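Side-chain contact in citrate lyase subunit beta-like protein (Mycobacterium tuberculosis H37Rv, PDB 6CHU), which is a magnesium-binding lyase of the HpcH/HpaI aldolase family, implicated in itaconate dissimilation and leucine catabolism: residues L19-D24 and A30-A35. Numbering follows the deposited sequence.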
loop_
_atom_site.group_PDB
_atom_site.type_symbol
_atom_site.label_atom_id
_atom_site.label_comp_id
_atom_site.label_asym_id
_atom_site.label_seq_id
_atom_site.Cartn_x
_atom_site.Cartn_y
_atom_site.Cartn_z
ATOM N N LEU A 19 1.773 6.715 26.699
ATOM C CA LEU A 19 2.778 7.754 26.914
ATOM C C LEU A 19 4.142 7.122 27.145
ATOM O O LEU A 19 4.315 6.353 28.097
ATOM C CB LEU A 19 2.386 8.644 28.095
ATOM C CG LEU A 19 3.412 9.676 28.553
ATOM C CD1 LEU A 19 3.736 10.634 27.416
ATOM C CD2 LEU A 19 2.897 10.437 29.758
ATOM N N PHE A 20 5.106 7.456 26.285
ATOM C CA PHE A 20 6.498 7.106 26.545
ATOM C C PHE A 20 7.015 7.863 27.764
ATOM O O PHE A 20 6.793 9.069 27.908
ATOM C CB PHE A 20 7.390 7.447 25.350
ATOM C CG PHE A 20 7.396 6.418 24.262
ATOM C CD1 PHE A 20 8.053 5.198 24.428
ATOM C CD2 PHE A 20 6.790 6.689 23.043
ATOM C CE1 PHE A 20 8.069 4.258 23.402
ATOM C CE2 PHE A 20 6.795 5.758 22.021
ATOM C CZ PHE A 20 7.439 4.534 22.196
ATOM N N CYS A 21 7.735 7.150 28.627
ATOM C CA CYS A 21 8.493 7.755 29.720
ATOM C C CYS A 21 9.871 7.111 29.716
ATOM O O CYS A 21 9.975 5.882 29.905
ATOM C CB CYS A 21 7.787 7.552 31.064
ATOM S SG CYS A 21 8.619 8.280 32.490
ATOM N N PRO A 22 10.942 7.870 29.481
ATOM C CA PRO A 22 12.294 7.289 29.562
ATOM C C PRO A 22 12.530 6.644 30.922
ATOM O O PRO A 22 12.287 7.253 31.968
ATOM C CB PRO A 22 13.217 8.497 29.350
ATOM C CG PRO A 22 12.360 9.535 28.700
ATOM C CD PRO A 22 10.969 9.317 29.205
ATOM N N ALA A 23 13.027 5.402 30.901
ATOM C CA ALA A 23 13.176 4.641 32.138
ATOM C C ALA A 23 14.328 5.116 33.015
ATOM O O ALA A 23 14.442 4.636 34.147
ATOM C CB ALA A 23 13.355 3.148 31.831
ATOM N N ASP A 24 15.184 6.027 32.544
ATOM C CA ASP A 24 16.202 6.604 33.415
ATOM C C ASP A 24 15.694 7.828 34.166
ATOM O O ASP A 24 16.488 8.535 34.793
ATOM C CB ASP A 24 17.471 6.951 32.624
ATOM C CG ASP A 24 17.279 8.104 31.664
ATOM O OD1 ASP A 24 16.144 8.321 31.194
ATOM O OD2 ASP A 24 18.279 8.788 31.361
ATOM N N ALA A 30 5.582 8.032 38.394
ATOM C CA ALA A 30 4.255 8.208 38.980
ATOM C C ALA A 30 3.448 9.244 38.209
ATOM O O ALA A 30 2.248 9.058 37.972
ATOM C CB ALA A 30 4.371 8.601 40.454
ATOM N N LYS A 31 4.095 10.338 37.799
ATOM C CA LYS A 31 3.395 11.374 37.050
ATOM C C LYS A 31 2.932 10.850 35.701
ATOM O O LYS A 31 1.827 11.168 35.246
ATOM C CB LYS A 31 4.302 12.589 36.856
ATOM C CG LYS A 31 4.641 13.341 38.130
ATOM C CD LYS A 31 5.551 14.524 37.820
ATOM C CE LYS A 31 5.839 15.354 39.065
ATOM N NZ LYS A 31 4.586 15.872 39.683
ATOM N N ALA A 32 3.773 10.049 35.042
ATOM C CA ALA A 32 3.399 9.475 33.755
ATOM C C ALA A 32 2.211 8.533 33.901
ATOM O O ALA A 32 1.294 8.543 33.070
ATOM C CB ALA A 32 4.597 8.745 33.142
ATOM N N ALA A 33 2.203 7.720 34.962
ATOM C CA ALA A 33 1.103 6.787 35.172
ATOM C C ALA A 33 -0.199 7.524 35.460
ATOM O O ALA A 33 -1.271 7.105 35.004
ATOM C CB ALA A 33 1.439 5.824 36.311
ATOM N N ALA A 34 -0.126 8.619 36.219
ATOM C CA ALA A 34 -1.323 9.407 36.501
ATOM C C ALA A 34 -1.826 10.144 35.262
ATOM O O ALA A 34 -3.031 10.381 35.136
ATOM C CB ALA A 34 -1.040 10.397 37.632
ATOM N N ALA A 35 -0.932 10.507 34.339
ATOM C CA ALA A 35 -1.340 11.278 33.166
ATOM C C ALA A 35 -1.898 10.409 32.048
ATOM O O ALA A 35 -2.735 10.872 31.268
ATOM C CB ALA A 35 -0.161 12.085 32.622
#
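A32 sets its single methyl group down between L19 and C21, two residues apart on the strand, both directing their side chains at the helix. The A32 CB lies 4.0 Å from C21 CB and 4.1 Å from C21 SG, so both heavy atoms of the cysteine side chain lie alongside the methyl. Because SG is anti to the backbone N (chi1 -179°), the sulfur stays beside that methyl.

L19 approaches the same alanine with one branch. Its CD2 is 4.1 Å from A32 CB and equally close to A32 CA and O, meeting the helix backbone as well as the methyl, while CD1 turns back from the helix. With chi1 at 173° and chi2 at 60°, the leucine chain runs extended from N through CG to CD2, which brings that branch to the helix. One turn on, A35 CB reaches to 4.5 Å from L19 CD2 and brushes the edge of the contact.

No hydrogen bond crosses between 19-24 and 30-35; all three main participants are buried, and the helix backbone is held by its own bonds, such as A35 N to K31 O at 3.0 Å. The strand is fixed by backbone bonds from L19 to V38 and I40, and from C21 to I40 and D42. V39 of strand 38-42 touches both C21 and A32 and extends the apolar cluster, and an acetate ion, probably from the crystallisation liquor, lies about 4 Å from the A32 side chain. The arrangement is the first beta-alpha-beta unit of the TIM barrel, where a small helix residue packs on the outward face of the opening strand.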